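Local coordinates for protein putative histidinol-phosphate aminotransferase (Burkholderia pseudomallei, PDB 3P1T) that probably catalyses the pyridoxal-phosphate-dependent transfer of an amino group from L-histidinol phosphate to 2-oxoglutarate in histidine biosynthesis, at residues L130-P144 against Q159-Y173. Sequence-based numbering, arbitrary orientation.
Sequences LAQVSRDDCVVLANP and QLRQRAGKLLIDETY
Val139 and Leu167 pair in parallel at the heart of a beta-alpha-beta crossover, in which the chain leaves strand 137-142, runs through helix 154-163 and returns as the neighbouring parallel strand 166-170. Both strands belong to the mixed seven-stranded sheet of the large domain of this fold-type I aminotransferase, flanked by strands 92-96 and 190-195. Their short axes run 4.6 Å apart at 10°. The backbone ladder runs from Lys166 N to Asp137 O through to Asn143 N to Asp170 O, and Asp137 O also accepts from Gly165 N.

On the face carrying Val139 and Leu141, the crossover helix contributes Leu160. Its two methyls divide the work: CD1 meets Leu141 CD1 tip to tip at 3.7 Å, whereas CD2 lies between Val139 CG1 and Leu130 CD1. Val139 CG2 turns instead to Ala164 CB. On the other face Val140 and Leu168 lie alongside each other, CG1 against CD2, and pack against Phe81 and Ile84 of helix 76-87, respectively.

Arg135, in the turn before the strand, wraps round the C-terminal end of the helix. From CB the chain runs to CG, 3.8 Å from Arg163 O, then bends at chi2 (-82°), which brings CD to 3.5 Å from Ala164 O. The guanidinium then takes Gln162 O side-on in its own plane, NE at 3.1 Å and NH2 at 2.8 Å, so two N-H groups converge on one helix carbonyl. Arg163 reaches back across the contact: NH1 donates to Val133 O (3.1 Å), nearly in line with that carbonyl but tilted from the guanidinium plane, while Ala131 O sits over one face without a hydrogen bond.

Beyond the strand ends, Asn143 OD1 accepts from Leu152 N and Glu171 OE1 is salt-bridged to Arg194; a water accepts from Asn143 ND2 and donates to Glu171 OE2 at 2.7 Å.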
ATOM      1  N   LEU A 130     -21.712  26.905   2.689  1.00 48.57           N
ATOM      2  CA  LEU A 130     -20.551  27.130   3.547  1.00 47.27           C
ATOM      3  C   LEU A 130     -20.989  27.604   4.939  1.00 52.24           C
ATOM      4  O   LEU A 130     -20.346  27.278   5.929  1.00 51.43           O
ATOM      5  CB  LEU A 130     -19.646  28.150   2.864  1.00 47.23           C
ATOM      6  CG  LEU A 130     -18.204  28.269   3.328  1.00 51.10           C
ATOM      7  CD1 LEU A 130     -17.511  26.926   3.366  1.00 49.21           C
ATOM      8  CD2 LEU A 130     -17.426  29.225   2.420  1.00 51.53           C
ATOM      9  N   ALA A 131     -22.130  28.288   5.012  1.00 50.20           N
ATOM     10  CA  ALA A 131     -22.733  28.763   6.257  1.00 50.51           C
ATOM     11  C   ALA A 131     -23.369  27.616   7.063  1.00 54.74           C
ATOM     12  O   ALA A 131     -23.647  27.814   8.249  1.00 55.56           O
ATOM     13  CB  ALA A 131     -23.789  29.808   5.945  1.00 52.00           C
ATOM     14  N   GLN A 132     -23.613  26.439   6.425  1.00 49.62           N
ATOM     15  CA  GLN A 132     -24.244  25.287   7.072  0.50 48.64           C
ATOM     16  C   GLN A 132     -23.184  24.416   7.766  1.00 52.28           C
ATOM     17  O   GLN A 132     -23.545  23.461   8.463  1.00 53.20           O
ATOM     18  CB  GLN A 132     -25.076  24.454   6.069  0.50 49.12           C
ATOM     19  CG  GLN A 132     -26.357  25.163   5.591  0.50 51.29           C
ATOM     20  CD  GLN A 132     -27.171  24.373   4.586  0.50 49.87           C
ATOM     21  OE1 GLN A 132     -27.690  23.281   4.870  0.50 43.34           O
ATOM     22  NE2 GLN A 132     -27.391  24.964   3.419  0.50 27.43           N
ATOM     23  N   VAL A 133     -21.886  24.750   7.606  1.00 47.09           N
ATOM     24  CA  VAL A 133     -20.784  24.014   8.251  1.00 45.23           C
ATOM     25  C   VAL A 133     -20.902  24.205   9.770  1.00 50.97           C
ATOM     26  O   VAL A 133     -21.076  25.347  10.206  1.00 52.01           O
ATOM     27  CB  VAL A 133     -19.406  24.480   7.706  1.00 47.82           C
ATOM     28  CG1 VAL A 133     -18.252  23.975   8.571  1.00 47.16           C
ATOM     29  CG2 VAL A 133     -19.220  24.067   6.250  1.00 46.46           C
ATOM     30  N   SER A 134     -20.843  23.092  10.567  1.00 47.66           N
ATOM     31  CA  SER A 134     -20.971  23.101  12.044  1.00 47.84           C
ATOM     32  C   SER A 134     -19.792  22.401  12.710  1.00 51.31           C
ATOM     33  O   SER A 134     -18.993  21.780  12.023  1.00 50.63           O
ATOM     34  CB  SER A 134     -22.274  22.439  12.485  1.00 51.75           C
ATOM     35  OG  SER A 134     -22.269  21.035  12.288  1.00 62.83           O
ATOM     36  N   ARG A 135     -19.687  22.478  14.047  1.00 49.51           N
ATOM     37  CA  ARG A 135     -18.580  21.887  14.810  1.00 49.52           C
ATOM     38  C   ARG A 135     -18.697  20.349  14.865  1.00 53.95           C
ATOM     39  O   ARG A 135     -17.775  19.682  15.334  1.00 53.44           O
ATOM     40  CB  ARG A 135     -18.514  22.490  16.217  1.00 50.98           C
ATOM     41  CG  ARG A 135     -18.088  23.983  16.244  1.00 64.40           C
ATOM     42  CD  ARG A 135     -16.573  24.200  16.160  1.00 80.42           C
ATOM     43  NE  ARG A 135     -16.197  25.618  16.100  1.00 95.20           N
ATOM     44  CZ  ARG A 135     -15.905  26.377  17.158  1.00113.82           C
ATOM     45  NH1 ARG A 135     -15.945  25.867  18.384  1.00104.41           N
ATOM     46  NH2 ARG A 135     -15.578  27.654  16.997  1.00 99.39           N
ATOM     47  N   ASP A 136     -19.796  19.791  14.322  1.00 50.78           N
ATOM     48  CA  ASP A 136     -20.026  18.345  14.167  1.00 49.09           C
ATOM     49  C   ASP A 136     -19.484  17.857  12.836  1.00 48.29           C
ATOM     50  O   ASP A 136     -19.549  16.665  12.557  1.00 47.19           O
ATOM     51  CB  ASP A 136     -21.529  17.993  14.239  1.00 52.06           C
ATOM     52  CG  ASP A 136     -22.316  18.485  15.436  1.00 67.21           C
ATOM     53  OD1 ASP A 136     -21.900  18.189  16.584  1.00 67.15           O
ATOM     54  OD2 ASP A 136     -23.420  19.060  15.225  1.00 74.79           O
ATOM     55  N   ASP A 137     -19.002  18.778  11.983  1.00 42.84           N
ATOM     56  CA  ASP A 137     -18.540  18.448  10.643  1.00 41.08           C
ATOM     57  C   ASP A 137     -17.043  18.379  10.530  1.00 45.32           C
ATOM     58  O   ASP A 137     -16.318  19.154  11.158  1.00 46.34           O
ATOM     59  CB  ASP A 137     -19.038  19.474   9.601  1.00 42.72           C
ATOM     60  CG  ASP A 137     -20.548  19.637   9.471  1.00 52.89           C
ATOM     61  OD1 ASP A 137     -21.292  18.724   9.911  1.00 54.00           O
ATOM     62  OD2 ASP A 137     -20.985  20.667   8.919  1.00 55.71           O
ATOM     63  N   CYS A 138     -16.595  17.434   9.691  1.00 40.43           N
ATOM     64  CA  CYS A 138     -15.228  17.241   9.256  1.00 38.66           C
ATOM     65  C   CYS A 138     -15.170  17.674   7.794  1.00 41.26           C
ATOM     66  O   CYS A 138     -15.770  17.020   6.935  1.00 40.62           O
ATOM     67  CB  CYS A 138     -14.767  15.806   9.460  1.00 38.21           C
ATOM     68  SG  CYS A 138     -13.085  15.503   8.867  1.00 41.72           S
ATOM     69  N   VAL A 139     -14.572  18.838   7.531  1.00 36.93           N
ATOM     70  CA  VAL A 139     -14.556  19.409   6.193  1.00 36.27           C
ATOM     71  C   VAL A 139     -13.277  18.984   5.487  1.00 40.03           C
ATOM     72  O   VAL A 139     -12.184  19.180   6.012  1.00 39.71           O
ATOM     73  CB  VAL A 139     -14.727  20.950   6.230  1.00 40.63           C
ATOM     74  CG1 VAL A 139     -14.770  21.524   4.825  1.00 40.33           C
ATOM     75  CG2 VAL A 139     -15.989  21.342   6.999  1.00 40.53           C
ATOM     76  N   VAL A 140     -13.436  18.357   4.305  1.00 36.52           N
ATOM     77  CA  VAL A 140     -12.345  17.862   3.450  1.00 35.39           C
ATOM     78  C   VAL A 140     -12.431  18.598   2.104  1.00 38.45           C
ATOM     79  O   VAL A 140     -13.356  18.361   1.326  1.00 37.53           O
ATOM     80  CB  VAL A 140     -12.371  16.310   3.275  1.00 37.63           C
ATOM     81  CG1 VAL A 140     -11.252  15.838   2.348  1.00 36.58           C
ATOM     82  CG2 VAL A 140     -12.292  15.589   4.617  1.00 36.59           C
ATOM     83  N   LEU A 141     -11.487  19.515   1.852  1.00 35.11           N
ATOM     84  CA  LEU A 141     -11.432  20.307   0.612  1.00 34.14           C
ATOM     85  C   LEU A 141     -10.051  20.272  -0.040  1.00 39.07           C
ATOM     86  O   LEU A 141      -9.031  20.235   0.651  1.00 37.71           O
ATOM     87  CB  LEU A 141     -11.803  21.771   0.890  1.00 34.16           C
ATOM     88  CG  LEU A 141     -13.223  22.049   1.345  1.00 38.02           C
ATOM     89  CD1 LEU A 141     -13.296  23.330   2.082  1.00 38.30           C
ATOM     90  CD2 LEU A 141     -14.207  21.996   0.190  1.00 38.98           C
ATOM     91  N   ALA A 142     -10.025  20.320  -1.383  1.00 37.88           N
ATOM     92  CA  ALA A 142      -8.784  20.378  -2.157  1.00 37.50           C
ATOM     93  C   ALA A 142      -8.442  21.839  -2.432  1.00 43.09           C
ATOM     94  O   ALA A 142      -9.321  22.593  -2.875  1.00 43.89           O
ATOM     95  CB  ALA A 142      -8.920  19.585  -3.452  1.00 37.44           C
ATOM     96  N   ASN A 143      -7.198  22.260  -2.108  1.00 39.07           N
ATOM     97  CA  ASN A 143      -6.725  23.634  -2.338  1.00 38.31           C
ATOM     98  C   ASN A 143      -5.317  23.608  -2.980  1.00 41.38           C
ATOM     99  O   ASN A 143      -4.354  23.248  -2.305  1.00 39.19           O
ATOM    100  CB  ASN A 143      -6.727  24.457  -1.052  1.00 36.38           C
ATOM    101  CG  ASN A 143      -6.438  25.926  -1.244  1.00 47.54           C
ATOM    102  OD1 ASN A 143      -6.814  26.527  -2.239  1.00 38.23           O
ATOM    103  ND2 ASN A 143      -5.806  26.554  -0.262  1.00 41.03           N
ATOM    104  N   PRO A 144      -5.164  23.952  -4.291  1.00 39.75           N
ATOM    105  CA  PRO A 144      -6.197  24.374  -5.271  1.00 39.32           C
ATOM    106  C   PRO A 144      -7.161  23.236  -5.562  1.00 44.18           C
ATOM    107  O   PRO A 144      -6.805  22.069  -5.348  1.00 43.25           O
ATOM    108  CB  PRO A 144      -5.372  24.750  -6.515  1.00 40.99           C
ATOM    109  CG  PRO A 144      -3.966  24.949  -6.021  1.00 45.84           C
ATOM    110  CD  PRO A 144      -3.825  23.955  -4.907  1.00 41.15           C
ATOM    111  N   GLN A 159     -13.440  31.435   7.720  1.00 51.42           N
ATOM    112  CA  GLN A 159     -14.775  30.954   8.062  1.00 50.46           C
ATOM    113  C   GLN A 159     -14.733  29.462   8.414  1.00 52.01           C
ATOM    114  O   GLN A 159     -15.297  29.086   9.443  1.00 51.85           O
ATOM    115  CB  GLN A 159     -15.750  31.209   6.912  1.00 51.89           C
ATOM    116  CG  GLN A 159     -17.198  31.389   7.370  1.00 73.37           C
ATOM    117  CD  GLN A 159     -18.227  31.430   6.255  1.00 93.89           C
ATOM    118  OE1 GLN A 159     -19.400  31.106   6.471  1.00 91.16           O
ATOM    119  NE2 GLN A 159     -17.838  31.811   5.041  1.00 84.28           N
ATOM    120  N   LEU A 160     -14.030  28.628   7.609  1.00 46.11           N
ATOM    121  CA  LEU A 160     -13.900  27.183   7.850  1.00 43.75           C
ATOM    122  C   LEU A 160     -13.228  26.889   9.185  1.00 49.16           C
ATOM    123  O   LEU A 160     -13.734  26.065   9.950  1.00 48.19           O
ATOM    124  CB  LEU A 160     -13.113  26.492   6.736  1.00 42.21           C
ATOM    125  CG  LEU A 160     -13.811  26.363   5.405  1.00 45.96           C
ATOM    126  CD1 LEU A 160     -12.800  26.210   4.280  1.00 45.99           C
ATOM    127  CD2 LEU A 160     -14.818  25.244   5.426  1.00 46.34           C
ATOM    128  N   ARG A 161     -12.127  27.608   9.498  1.00 47.23           N
ATOM    129  CA  ARG A 161     -11.367  27.414  10.735  1.00 46.62           C
ATOM    130  C   ARG A 161     -12.189  27.783  11.990  1.00 54.40           C
ATOM    131  O   ARG A 161     -11.920  27.216  13.054  1.00 55.39           O
ATOM    132  CB  ARG A 161     -10.072  28.212  10.695  1.00 41.98           C
ATOM    133  CG  ARG A 161      -9.041  27.501   9.850  1.00 45.66           C
ATOM    134  CD  ARG A 161      -7.825  28.330   9.500  1.00 53.84           C
ATOM    135  NE  ARG A 161      -6.904  27.524   8.696  1.00 55.66           N
ATOM    136  CZ  ARG A 161      -6.089  28.000   7.759  1.00 64.10           C
ATOM    137  NH1 ARG A 161      -6.069  29.301   7.479  1.00 42.61           N
ATOM    138  NH2 ARG A 161      -5.300  27.176   7.079  1.00 48.40           N
ATOM    139  N   GLN A 162     -13.203  28.683  11.848  1.00 52.61           N
ATOM    140  CA  GLN A 162     -14.087  29.153  12.923  0.50 53.52           C
ATOM    141  C   GLN A 162     -15.322  28.255  13.069  1.00 57.66           C
ATOM    142  O   GLN A 162     -15.777  28.008  14.193  1.00 58.82           O
ATOM    143  CB  GLN A 162     -14.539  30.610  12.664  0.50 55.73           C
ATOM    144  CG  GLN A 162     -13.434  31.669  12.821  0.50 65.58           C
ATOM    145  CD  GLN A 162     -13.884  33.101  12.572  0.50 78.52           C
ATOM    146  OE1 GLN A 162     -15.064  33.395  12.332  0.50 73.57           O
ATOM    147  NE2 GLN A 162     -12.942  34.035  12.635  0.50 65.93           N
ATOM    148  N   ARG A 163     -15.866  27.759  11.936  1.00 53.19           N
ATOM    149  CA  ARG A 163     -17.079  26.935  11.911  1.00 52.50           C
ATOM    150  C   ARG A 163     -16.867  25.399  11.950  1.00 55.50           C
ATOM    151  O   ARG A 163     -17.726  24.724  12.511  1.00 55.71           O
ATOM    152  CB  ARG A 163     -17.898  27.236  10.652  1.00 52.25           C
ATOM    153  CG  ARG A 163     -18.589  28.591  10.659  1.00 59.23           C
ATOM    154  CD  ARG A 163     -19.657  28.636   9.589  1.00 69.46           C
ATOM    155  NE  ARG A 163     -20.709  29.599   9.922  1.00 96.62           N
ATOM    156  CZ  ARG A 163     -21.760  29.329  10.697  1.00118.45           C
ATOM    157  NH1 ARG A 163     -21.900  28.127  11.247  1.00105.79           N
ATOM    158  NH2 ARG A 163     -22.670  30.265  10.941  1.00107.95           N
ATOM    159  N   ALA A 164     -15.817  24.836  11.333  1.00 50.91           N
ATOM    160  CA  ALA A 164     -15.657  23.368  11.296  1.00 49.05           C
ATOM    161  C   ALA A 164     -15.174  22.766  12.622  1.00 51.98           C
ATOM    162  O   ALA A 164     -14.483  23.436  13.399  1.00 53.42           O
ATOM    163  CB  ALA A 164     -14.675  22.974  10.205  1.00 48.71           C
ATOM    164  N   GLY A 165     -15.531  21.487  12.825  1.00 45.66           N
ATOM    165  CA  GLY A 165     -15.084  20.660  13.939  1.00 44.33           C
ATOM    166  C   GLY A 165     -13.663  20.191  13.677  1.00 46.81           C
ATOM    167  O   GLY A 165     -12.802  20.302  14.554  1.00 47.42           O
ATOM    168  N   LYS A 166     -13.421  19.664  12.444  1.00 39.96           N
ATOM    169  CA  LYS A 166     -12.144  19.224  11.881  1.00 37.98           C
ATOM    170  C   LYS A 166     -12.029  19.732  10.457  1.00 43.36           C
ATOM    171  O   LYS A 166     -13.051  19.867   9.775  1.00 43.49           O
ATOM    172  CB  LYS A 166     -11.971  17.690  11.917  1.00 37.75           C
ATOM    173  CG  LYS A 166     -11.987  17.073  13.304  1.00 48.97           C
ATOM    174  CD  LYS A 166     -10.824  17.509  14.179  1.00 53.85           C
ATOM    175  CE  LYS A 166     -11.136  17.173  15.611  1.00 51.16           C
ATOM    176  NZ  LYS A 166     -10.058  17.615  16.526  1.00 47.71           N
ATOM    177  N   LEU A 167     -10.793  19.996   9.996  1.00 39.84           N
ATOM    178  CA  LEU A 167     -10.550  20.446   8.626  1.00 39.02           C
ATOM    179  C   LEU A 167      -9.343  19.739   8.021  1.00 43.04           C
ATOM    180  O   LEU A 167      -8.265  19.726   8.620  1.00 45.45           O
ATOM    181  CB  LEU A 167     -10.340  21.967   8.593  1.00 39.64           C
ATOM    182  CG  LEU A 167     -10.113  22.618   7.226  1.00 43.36           C
ATOM    183  CD1 LEU A 167     -11.352  22.531   6.346  1.00 44.25           C
ATOM    184  CD2 LEU A 167      -9.716  24.049   7.369  1.00 39.96           C
ATOM    185  N   LEU A 168      -9.534  19.136   6.842  1.00 35.81           N
ATOM    186  CA  LEU A 168      -8.467  18.516   6.056  1.00 33.44           C
ATOM    187  C   LEU A 168      -8.322  19.283   4.740  1.00 38.25           C
ATOM    188  O   LEU A 168      -9.282  19.354   3.967  1.00 37.56           O
ATOM    189  CB  LEU A 168      -8.705  17.012   5.792  1.00 31.63           C
ATOM    190  CG  LEU A 168      -7.731  16.352   4.784  1.00 34.97           C
ATOM    191  CD1 LEU A 168      -6.284  16.344   5.305  1.00 34.23           C
ATOM    192  CD2 LEU A 168      -8.176  14.945   4.440  1.00 39.15           C
ATOM    193  N   ILE A 169      -7.143  19.861   4.491  1.00 34.80           N
ATOM    194  CA  ILE A 169      -6.882  20.567   3.242  1.00 34.20           C
ATOM    195  C   ILE A 169      -5.980  19.693   2.404  1.00 37.71           C
ATOM    196  O   ILE A 169      -4.853  19.408   2.790  1.00 38.14           O
ATOM    197  CB  ILE A 169      -6.297  22.004   3.430  1.00 37.80           C
ATOM    198  CG1 ILE A 169      -7.214  22.898   4.326  1.00 37.93           C
ATOM    199  CG2 ILE A 169      -6.000  22.680   2.057  1.00 37.65           C
ATOM    200  CD1 ILE A 169      -8.661  23.213   3.755  1.00 35.96           C
ATOM    201  N   ASP A 170      -6.488  19.254   1.266  1.00 34.08           N
ATOM    202  CA  ASP A 170      -5.753  18.422   0.320  1.00 33.10           C
ATOM    203  C   ASP A 170      -4.986  19.356  -0.629  1.00 36.13           C
ATOM    204  O   ASP A 170      -5.568  19.935  -1.549  1.00 35.27           O
ATOM    205  CB  ASP A 170      -6.730  17.465  -0.412  1.00 33.71           C
ATOM    206  CG  ASP A 170      -6.175  16.637  -1.553  1.00 37.31           C
ATOM    207  OD1 ASP A 170      -5.011  16.865  -1.948  1.00 37.75           O
ATOM    208  OD2 ASP A 170      -6.908  15.767  -2.058  1.00 40.06           O
ATOM    209  N   GLU A 171      -3.681  19.509  -0.373  1.00 33.51           N
ATOM    210  CA  GLU A 171      -2.816  20.410  -1.131  1.00 34.15           C
ATOM    211  C   GLU A 171      -2.036  19.675  -2.246  1.00 39.42           C
ATOM    212  O   GLU A 171      -0.893  20.027  -2.513  1.00 37.98           O
ATOM    213  CB  GLU A 171      -1.848  21.134  -0.191  1.00 35.97           C
ATOM    214  CG  GLU A 171      -2.499  22.310   0.534  1.00 47.21           C
ATOM    215  CD  GLU A 171      -1.575  23.252   1.289  1.00 63.98           C
ATOM    216  OE1 GLU A 171      -0.510  22.797   1.767  1.00 43.97           O
ATOM    217  OE2 GLU A 171      -1.940  24.441   1.439  1.00 60.49           O
ATOM    218  N   THR A 172      -2.706  18.723  -2.965  1.00 37.30           N
ATOM    219  CA  THR A 172      -2.123  17.956  -4.077  1.00 36.74           C
ATOM    220  C   THR A 172      -1.533  18.890  -5.154  1.00 42.01           C
ATOM    221  O   THR A 172      -0.450  18.599  -5.691  1.00 42.97           O
ATOM    222  CB  THR A 172      -3.186  17.020  -4.701  1.00 42.21           C
ATOM    223  OG1 THR A 172      -3.494  15.982  -3.777  1.00 45.78           O
ATOM    224  CG2 THR A 172      -2.733  16.371  -6.009  1.00 39.92           C
ATOM    225  N   TYR A 173      -2.221  20.004  -5.458  1.00 38.42           N
ATOM    226  CA  TYR A 173      -1.774  20.869  -6.552  1.00 38.94           C
ATOM    227  C   TYR A 173      -1.081  22.162  -6.075  1.00 42.44           C
ATOM    228  O   TYR A 173      -0.852  23.036  -6.906  1.00 43.73           O
ATOM    229  CB  TYR A 173      -2.984  21.222  -7.458  1.00 40.06           C
ATOM    230  CG  TYR A 173      -3.538  19.996  -8.160  1.00 41.08           C
ATOM    231  CD1 TYR A 173      -2.891  19.445  -9.267  1.00 43.07           C
ATOM    232  CD2 TYR A 173      -4.632  19.310  -7.642  1.00 41.04           C
ATOM    233  CE1 TYR A 173      -3.329  18.251  -9.844  1.00 44.30           C
ATOM    234  CE2 TYR A 173      -5.105  18.141  -8.240  1.00 40.89           C
ATOM    235  CZ  TYR A 173      -4.447  17.612  -9.336  1.00 48.95           C
ATOM    236  OH  TYR A 173      -4.920  16.468  -9.934  1.00 51.76           O
TER
HETATM  237  O   HOH W   1      -4.108  25.857   2.136  1.00 49.09           O